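Local coordinates for protein malate dehydrogenase (Pyrococcus horikoshii, PDB 1V9N) that catalyses the NAD-dependent interconversion of (S)-malate and oxaloacetate as a homodimer of the LDH2/MDH2 oxidoreductase family, at residues 134-139 with 178-183; 306-311 with 316-321. All coordinates share one frame; numbering follows the deposited sequence.

Contact 1: residues 134-139 with 178-183. With NDP (NADPH dihydro-nicotinamide-adenine-dinucleotide phosphate), chain B.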
loop_
_atom_site.group_PDB
_atom_site.type_symbol
_atom_site.label_atom_id
_atom_site.label_comp_id
_atom_site.label_asym_id
_atom_site.label_seq_id
_atom_site.Cartn_x
_atom_site.Cartn_y
_atom_site.Cartn_z
ATOM N N TYR A 134 5.028 -8.897 12.676
ATOM C CA TYR A 134 6.279 -9.116 11.947
ATOM C C TYR A 134 6.944 -7.790 11.578
ATOM O O TYR A 134 8.167 -7.660 11.644
ATOM C CB TYR A 134 5.994 -9.963 10.699
ATOM C CG TYR A 134 5.215 -11.211 11.058
ATOM C CD1 TYR A 134 5.860 -12.341 11.568
ATOM C CD2 TYR A 134 3.825 -11.211 11.022
ATOM C CE1 TYR A 134 5.131 -13.436 12.046
ATOM C CE2 TYR A 134 3.088 -12.296 11.497
ATOM C CZ TYR A 134 3.743 -13.399 12.010
ATOM O OH TYR A 134 3.006 -14.446 12.518
ATOM N N ALA A 135 6.144 -6.797 11.207
ATOM C CA ALA A 135 6.711 -5.497 10.857
ATOM C C ALA A 135 7.431 -4.917 12.069
ATOM O O ALA A 135 8.511 -4.340 11.936
ATOM C CB ALA A 135 5.616 -4.538 10.389
ATOM N N LEU A 136 6.829 -5.076 13.249
ATOM C CA LEU A 136 7.407 -4.557 14.491
ATOM C C LEU A 136 8.760 -5.160 14.816
ATOM O O LEU A 136 9.619 -4.502 15.410
ATOM C CB LEU A 136 6.460 -4.789 15.673
ATOM C CG LEU A 136 5.402 -3.714 15.928
ATOM C CD1 LEU A 136 4.536 -4.126 17.117
ATOM C CD2 LEU A 136 6.085 -2.371 16.208
HETATM N N MSE A 137 8.950 -6.416 14.433
HETATM C CA MSE A 137 10.213 -7.090 14.677
HETATM C C MSE A 137 11.367 -6.296 14.082
HETATM O O MSE A 137 12.421 -6.146 14.709
HETATM C CB MSE A 137 10.186 -8.499 14.077
HETATM C CG MSE A 137 9.279 -9.470 14.829
HETATM SE SE MSE A 137 9.183 -11.203 13.964
HETATM C CE MSE A 137 11.020 -11.761 14.197
ATOM N N ALA A 138 11.170 -5.781 12.873
ATOM C CA ALA A 138 12.207 -5.006 12.207
ATOM C C ALA A 138 12.394 -3.634 12.861
ATOM O O ALA A 138 13.521 -3.179 13.051
ATOM C CB ALA A 138 11.872 -4.845 10.728
ATOM N N ALA A 139 11.292 -2.980 13.210
ATOM C CA ALA A 139 11.371 -1.667 13.840
ATOM C C ALA A 139 12.132 -1.724 15.162
ATOM O O ALA A 139 12.899 -0.811 15.480
ATOM C CB ALA A 139 9.969 -1.098 14.063
ATOM N N ASP A 178 10.263 7.592 20.206
ATOM C CA ASP A 178 9.497 6.917 21.248
ATOM C C ASP A 178 9.056 5.533 20.772
ATOM O O ASP A 178 9.891 4.715 20.403
ATOM C CB ASP A 178 8.287 7.774 21.627
ATOM C CG ASP A 178 8.672 9.223 21.915
ATOM O OD1 ASP A 178 9.522 9.447 22.802
ATOM O OD2 ASP A 178 8.133 10.134 21.250
ATOM N N LYS A 179 7.756 5.261 20.781
ATOM C CA LYS A 179 7.272 3.959 20.330
ATOM C C LYS A 179 7.202 3.905 18.807
ATOM O O LYS A 179 6.917 4.907 18.146
ATOM C CB LYS A 179 5.907 3.649 20.946
ATOM C CG LYS A 179 5.996 3.386 22.440
ATOM C CD LYS A 179 4.658 3.061 23.076
ATOM C CE LYS A 179 4.832 2.872 24.586
ATOM N NZ LYS A 179 3.537 2.732 25.309
ATOM N N PRO A 180 7.465 2.727 18.228
ATOM C CA PRO A 180 7.427 2.582 16.773
ATOM C C PRO A 180 6.127 3.029 16.116
ATOM O O PRO A 180 5.037 2.888 16.684
ATOM C CB PRO A 180 7.662 1.085 16.564
ATOM C CG PRO A 180 8.485 0.694 17.758
ATOM C CD PRO A 180 7.804 1.447 18.876
ATOM N N PHE A 181 6.258 3.589 14.919
ATOM C CA PHE A 181 5.103 3.971 14.135
ATOM C C PHE A 181 4.629 2.595 13.669
ATOM O O PHE A 181 5.453 1.754 13.309
ATOM C CB PHE A 181 5.532 4.799 12.924
ATOM C CG PHE A 181 4.483 4.908 11.867
ATOM C CD1 PHE A 181 3.519 5.910 11.926
ATOM C CD2 PHE A 181 4.441 3.989 10.818
ATOM C CE1 PHE A 181 2.521 5.996 10.949
ATOM C CE2 PHE A 181 3.453 4.062 9.843
ATOM C CZ PHE A 181 2.490 5.067 9.905
ATOM N N LEU A 182 3.327 2.348 13.676
ATOM C CA LEU A 182 2.844 1.044 13.248
ATOM C C LEU A 182 1.504 1.068 12.538
ATOM O O LEU A 182 0.455 1.236 13.163
ATOM C CB LEU A 182 2.759 0.085 14.442
ATOM C CG LEU A 182 2.125 -1.293 14.180
ATOM C CD1 LEU A 182 2.936 -2.069 13.135
ATOM C CD2 LEU A 182 2.043 -2.073 15.500
ATOM N N LEU A 183 1.555 0.928 11.220
ATOM C CA LEU A 183 0.350 0.861 10.415
ATOM C C LEU A 183 0.126 -0.638 10.252
ATOM O O LEU A 183 1.062 -1.378 9.949
ATOM C CB LEU A 183 0.576 1.501 9.042
ATOM C CG LEU A 183 -0.524 1.298 7.986
ATOM C CD1 LEU A 183 -1.835 1.909 8.484
ATOM C CD2 LEU A 183 -0.102 1.951 6.675
HETATM P PA NDP B . -7.958 -1.023 12.200
HETATM O O1A NDP B . -8.193 -1.439 13.561
HETATM O O2A NDP B . -8.966 -0.258 11.386
HETATM O O5B NDP B . -6.540 -0.198 12.196
HETATM C C5B NDP B . -5.987 0.338 10.980
HETATM C C4B NDP B . -4.655 0.997 11.387
HETATM O O4B NDP B . -4.989 2.378 11.614
HETATM C C3B NDP B . -3.972 0.522 12.640
HETATM O O3B NDP B . -2.533 0.544 12.399
HETATM C C2B NDP B . -4.342 1.473 13.722
HETATM O O2B NDP B . -3.447 1.589 14.842
HETATM C C1B NDP B . -4.563 2.725 12.931
HETATM N N9A NDP B . -5.623 3.628 13.457
HETATM C C8A NDP B . -6.876 3.304 14.049
HETATM N N7A NDP B . -7.545 4.390 14.364
HETATM C C5A NDP B . -6.766 5.448 13.993
HETATM C C6A NDP B . -6.904 6.872 14.047
HETATM N N6A NDP B . -8.013 7.421 14.555
HETATM N N1A NDP B . -5.894 7.679 13.569
HETATM C C2A NDP B . -4.754 7.126 13.042
HETATM N N3A NDP B . -4.531 5.799 12.943
HETATM C C4A NDP B . -5.583 5.004 13.440
HETATM O O3 NDP B . -7.487 -2.195 11.265
HETATM P PN NDP B . -8.060 -3.552 10.677
HETATM O O1N NDP B . -8.032 -3.384 9.228
HETATM O O2N NDP B . -9.402 -3.665 11.345
HETATM O O5D NDP B . -6.993 -4.596 11.228
HETATM C C5D NDP B . -7.371 -5.870 11.821
HETATM C C4D NDP B . -6.089 -6.678 12.258
HETATM O O4D NDP B . -6.216 -7.971 11.694
HETATM C C3D NDP B . -4.719 -6.149 11.763
HETATM O O3D NDP B . -3.785 -6.256 12.845
HETATM C C2D NDP B . -4.365 -7.002 10.558
HETATM O O2D NDP B . -2.968 -7.098 10.381
HETATM C C1D NDP B . -5.072 -8.335 10.920
HETATM N N1N NDP B . -5.524 -9.125 9.742
HETATM C C2N NDP B . -4.890 -10.383 9.545
HETATM C C3N NDP B . -5.333 -11.167 8.402
HETATM C C7N NDP B . -4.725 -12.478 8.149
HETATM O O7N NDP B . -5.053 -13.205 7.204
HETATM N N7N NDP B . -3.750 -12.954 8.970
HETATM C C4N NDP B . -6.362 -10.632 7.569
HETATM C C5N NDP B . -6.963 -9.398 7.778
HETATM C C6N NDP B . -6.550 -8.638 8.870
HETATM P P2B NDP B . -3.632 0.921 16.233
HETATM O O1X NDP B . -3.232 2.000 17.150
HETATM O O2X NDP B . -2.727 -0.264 16.352
HETATM O O3X NDP B . -5.090 0.517 16.423
#
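L136, in the last turn of helix 132-139, meets P180 and L182 through the branched end of its side chain. Its CD1 reaches L182 CD2 at 3.6 Å, and the branch point takes part as well, with L136 CG 3.8 Å from L182 CD2. The other methyl, L136 CD2, lies chiefly against the proline, 3.8 Å from P180 CB, and also comes near L182 CD2; L136 crosses both partners at about a right angle. L182 holds CG anti to its backbone N (chi1 174°), which carries both of its methyls across to the leucine of the helix. Three residues on, at the end of the helix, the methyl of A139 approaches the same proline carbon, its CB 4.0 Å from P180 CB. No hydrogen bond crosses between the two segments, and the buried join is wholly apolar.

In the fold, this is a helix laid against the edge of the mixed sheet: strand 181-185 is outermost within the chain, and A173 of the adjoining strand 170-174 touches A135, A139 and L182. Helix 34-49 adds M46 against L136.

Backbone hydrogen bonds join L183 to L172 of strand 170-174 and L182 to H322 of a loop. On the cofactor side, L182 O comes within 3.2 Å of O3B of the NADPH, a ribose hydroxyl, and L183 CD1 rests 4.1 Å from C4B of the same sugar.

Contact 2: residues 306-311 with 316-321. With NDP (NADPH dihydro-nicotinamide-adenine-dinucleotide phosphate), chain B.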
loop_
_atom_site.group_PDB
_atom_site.type_symbol
_atom_site.label_atom_id
_atom_site.label_comp_id
_atom_site.label_asym_id
_atom_site.label_seq_id
_atom_site.Cartn_x
_atom_site.Cartn_y
_atom_site.Cartn_z
ATOM N N GLU A 306 3.912 17.116 14.655
ATOM C CA GLU A 306 3.256 18.169 13.896
ATOM C C GLU A 306 1.902 17.732 13.354
ATOM O O GLU A 306 0.988 18.546 13.226
ATOM C CB GLU A 306 4.161 18.639 12.761
ATOM C CG GLU A 306 5.351 19.436 13.263
ATOM C CD GLU A 306 6.245 19.918 12.146
ATOM O OE1 GLU A 306 5.708 20.470 11.163
ATOM O OE2 GLU A 306 7.479 19.750 12.256
ATOM N N ILE A 307 1.762 16.448 13.037
ATOM C CA ILE A 307 0.482 15.954 12.538
ATOM C C ILE A 307 -0.529 15.938 13.686
ATOM O O ILE A 307 -1.665 16.392 13.537
ATOM C CB ILE A 307 0.601 14.519 11.972
ATOM C CG1 ILE A 307 1.465 14.518 10.707
ATOM C CG2 ILE A 307 -0.787 13.960 11.665
ATOM C CD1 ILE A 307 1.623 13.138 10.082
ATOM N N LYS A 308 -0.113 15.404 14.829
ATOM C CA LYS A 308 -0.989 15.321 15.991
ATOM C C LYS A 308 -1.405 16.708 16.458
ATOM O O LYS A 308 -2.563 16.930 16.813
ATOM C CB LYS A 308 -0.290 14.574 17.132
ATOM C CG LYS A 308 -0.009 13.108 16.823
ATOM C CD LYS A 308 0.798 12.429 17.915
ATOM C CE LYS A 308 0.023 12.333 19.219
ATOM N NZ LYS A 308 -1.240 11.551 19.084
ATOM N N SER A 309 -0.457 17.640 16.432
ATOM C CA SER A 309 -0.699 19.011 16.866
ATOM C C SER A 309 -1.444 19.876 15.857
ATOM O O SER A 309 -1.700 21.048 16.127
ATOM C CB SER A 309 0.626 19.685 17.223
ATOM O OG SER A 309 1.274 18.998 18.278
ATOM N N SER A 310 -1.795 19.316 14.702
ATOM C CA SER A 310 -2.511 20.089 13.692
ATOM C C SER A 310 -3.947 20.358 14.139
ATOM O O SER A 310 -4.486 19.656 14.992
ATOM C CB SER A 310 -2.500 19.368 12.337
ATOM O OG SER A 310 -3.300 18.201 12.345
ATOM N N ARG A 311 -4.558 21.382 13.554
ATOM C CA ARG A 311 -5.921 21.792 13.890
ATOM C C ARG A 311 -6.928 20.645 13.968
ATOM O O ARG A 311 -7.279 20.046 12.948
ATOM C CB ARG A 311 -6.396 22.822 12.868
ATOM C CG ARG A 311 -7.499 23.745 13.342
ATOM C CD ARG A 311 -7.727 24.800 12.281
ATOM N NE ARG A 311 -6.453 25.384 11.871
ATOM C CZ ARG A 311 -6.194 25.841 10.650
ATOM N NH1 ARG A 311 -7.125 25.786 9.706
ATOM N NH2 ARG A 311 -4.998 26.343 10.371
ATOM N N PHE A 316 -13.945 15.842 16.694
ATOM C CA PHE A 316 -12.853 14.990 17.147
ATOM C C PHE A 316 -12.067 15.454 18.367
ATOM O O PHE A 316 -11.902 16.634 18.586
ATOM C CB PHE A 316 -11.936 14.737 15.939
ATOM C CG PHE A 316 -12.580 13.863 14.899
ATOM C CD1 PHE A 316 -13.022 12.603 15.279
ATOM C CD2 PHE A 316 -12.655 14.215 13.551
ATOM C CE1 PHE A 316 -13.499 11.699 14.353
ATOM C CE2 PHE A 316 -13.143 13.293 12.598
ATOM C CZ PHE A 316 -13.557 12.028 13.014
ATOM N N GLU A 317 -11.570 14.544 19.182
ATOM C CA GLU A 317 -10.868 14.984 20.382
ATOM C C GLU A 317 -9.386 15.057 20.122
ATOM O O GLU A 317 -8.646 15.948 20.595
ATOM C CB GLU A 317 -11.152 13.954 21.481
ATOM C CG GLU A 317 -10.042 13.483 22.397
ATOM C CD GLU A 317 -9.418 14.623 23.143
ATOM O OE1 GLU A 317 -10.103 15.656 23.305
ATOM O OE2 GLU A 317 -8.253 14.479 23.572
ATOM N N ARG A 318 -8.959 14.109 19.310
ATOM C CA ARG A 318 -7.538 13.950 19.135
ATOM C C ARG A 318 -7.205 13.373 17.789
ATOM O O ARG A 318 -8.024 12.695 17.181
ATOM C CB ARG A 318 -7.161 13.033 20.292
ATOM C CG ARG A 318 -5.843 12.417 20.278
ATOM C CD ARG A 318 -5.818 11.501 21.474
ATOM N NE ARG A 318 -4.465 11.035 21.709
ATOM C CZ ARG A 318 -4.077 10.402 22.807
ATOM N NH1 ARG A 318 -4.949 10.162 23.771
ATOM N NH2 ARG A 318 -2.816 10.014 22.946
ATOM N N ILE A 319 -6.008 13.678 17.323
ATOM C CA ILE A 319 -5.521 13.139 16.060
ATOM C C ILE A 319 -4.509 12.093 16.507
ATOM O O ILE A 319 -3.537 12.416 17.191
ATOM C CB ILE A 319 -4.811 14.214 15.208
ATOM C CG1 ILE A 319 -5.832 15.249 14.726
ATOM C CG2 ILE A 319 -4.113 13.559 14.024
ATOM C CD1 ILE A 319 -5.228 16.424 13.982
ATOM N N TRP A 320 -4.770 10.836 16.175
ATOM C CA TRP A 320 -3.866 9.753 16.560
ATOM C C TRP A 320 -2.865 9.457 15.450
ATOM O O TRP A 320 -3.056 9.859 14.300
ATOM C CB TRP A 320 -4.640 8.457 16.828
ATOM C CG TRP A 320 -5.684 8.531 17.896
ATOM C CD1 TRP A 320 -6.986 8.914 17.750
ATOM C CD2 TRP A 320 -5.519 8.177 19.275
ATOM N NE1 TRP A 320 -7.644 8.816 18.952
ATOM C CE2 TRP A 320 -6.768 8.370 19.905
ATOM C CE3 TRP A 320 -4.438 7.720 20.039
ATOM C CZ2 TRP A 320 -6.966 8.114 21.267
ATOM C CZ3 TRP A 320 -4.635 7.467 21.396
ATOM C CH2 TRP A 320 -5.895 7.668 21.994
ATOM N N ILE A 321 -1.796 8.752 15.808
ATOM C CA ILE A 321 -0.791 8.329 14.844
ATOM C C ILE A 321 -0.960 6.813 14.833
ATOM O O ILE A 321 -1.280 6.211 15.858
ATOM C CB ILE A 321 0.651 8.703 15.278
ATOM C CG1 ILE A 321 1.628 8.397 14.140
ATOM C CG2 ILE A 321 1.058 7.917 16.514
ATOM C CD1 ILE A 321 1.321 9.145 12.860
HETATM P PA NDP B . -7.958 -1.023 12.200
HETATM O O1A NDP B . -8.193 -1.439 13.561
HETATM O O2A NDP B . -8.966 -0.258 11.386
HETATM O O5B NDP B . -6.540 -0.198 12.196
HETATM C C5B NDP B . -5.987 0.338 10.980
HETATM C C4B NDP B . -4.655 0.997 11.387
HETATM O O4B NDP B . -4.989 2.378 11.614
HETATM C C3B NDP B . -3.972 0.522 12.640
HETATM O O3B NDP B . -2.533 0.544 12.399
HETATM C C2B NDP B . -4.342 1.473 13.722
HETATM O O2B NDP B . -3.447 1.589 14.842
HETATM C C1B NDP B . -4.563 2.725 12.931
HETATM N N9A NDP B . -5.623 3.628 13.457
HETATM C C8A NDP B . -6.876 3.304 14.049
HETATM N N7A NDP B . -7.545 4.390 14.364
HETATM C C5A NDP B . -6.766 5.448 13.993
HETATM C C6A NDP B . -6.904 6.872 14.047
HETATM N N6A NDP B . -8.013 7.421 14.555
HETATM N N1A NDP B . -5.894 7.679 13.569
HETATM C C2A NDP B . -4.754 7.126 13.042
HETATM N N3A NDP B . -4.531 5.799 12.943
HETATM C C4A NDP B . -5.583 5.004 13.440
HETATM O O3 NDP B . -7.487 -2.195 11.265
HETATM P PN NDP B . -8.060 -3.552 10.677
HETATM O O1N NDP B . -8.032 -3.384 9.228
HETATM O O2N NDP B . -9.402 -3.665 11.345
HETATM O O5D NDP B . -6.993 -4.596 11.228
HETATM C C5D NDP B . -7.371 -5.870 11.821
HETATM C C4D NDP B . -6.089 -6.678 12.258
HETATM O O4D NDP B . -6.216 -7.971 11.694
HETATM C C3D NDP B . -4.719 -6.149 11.763
HETATM O O3D NDP B . -3.785 -6.256 12.845
HETATM C C2D NDP B . -4.365 -7.002 10.558
HETATM O O2D NDP B . -2.968 -7.098 10.381
HETATM C C1D NDP B . -5.072 -8.335 10.920
HETATM N N1N NDP B . -5.524 -9.125 9.742
HETATM C C2N NDP B . -4.890 -10.383 9.545
HETATM C C3N NDP B . -5.333 -11.167 8.402
HETATM C C7N NDP B . -4.725 -12.478 8.149
HETATM O O7N NDP B . -5.053 -13.205 7.204
HETATM N N7N NDP B . -3.750 -12.954 8.970
HETATM C C4N NDP B . -6.362 -10.632 7.569
HETATM C C5N NDP B . -6.963 -9.398 7.778
HETATM C C6N NDP B . -6.550 -8.638 8.870
HETATM P P2B NDP B . -3.632 0.921 16.233
HETATM O O1X NDP B . -3.232 2.000 17.150
HETATM O O2X NDP B . -2.727 -0.264 16.352
HETATM O O3X NDP B . -5.090 0.517 16.423
HETATM O O HOH W 1 -4.196 15.194 18.923
#
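Bends at chi3 (66°) and chi4 (60°) curl the K308 chain back over I319, and K308 NZ donates a hydrogen bond to I319 O, 3.1 Å long and in the carbonyl plane. I319 keeps CG1 anti to its carbonyl carbon (chi1 -68°), and from there CD1 reaches the chain just past the helix end, beside S310 OG and S310 O. Its other branch, CG2, meets CG2 of I307 at 4.1 Å, the two side chains crossing at about a right angle.

Helix 293-308 ends here, and the chain turns back on itself so that 316-321 packs beside the final turn; the returning loop leads into helix 324-336 and carries W320 of the NADPH pocket. I307 O accepts two bonds from S310, from its backbone N and from OG at 2.7 Å, which tie down the turn. A water bridges the segments, donating to K308 O and accepting from I319 N at 2.9 Å.

K308 NZ also forms a salt bridge with E324, whose other carboxylate oxygen binds R318 NH2; this shared anion probably offsets the closeness of the two cations, K308 NZ standing 4.2 Å from R318 NE near the guanidinium plane. W320 covers one face of that guanidinium, with CZ3 over its centre. W320 CB lies 3.6 Å from N1A of the adenine, and W320 O is hydrogen-bonded to Y246 of the second subunit.

Contact 1 closes before contact 2 opens along the chain, and their centres lie about 20 Å apart. Contact 1 belongs to the edge of the mixed sheet, contact 2 to the more peripheral turn between helices 293-308 and 324-336. They nevertheless touch: F181 CD1 lies 3.8 Å from I321 CG1, which packs the loop between those helices against the edge strand. Both border the same NADPH, with 178-183 along the adenosine ribose and 316-321 beside the adenine. Both also meet the second subunit, whose H243 and K244 bind this cofactor, so the pocket is completed by the dimer.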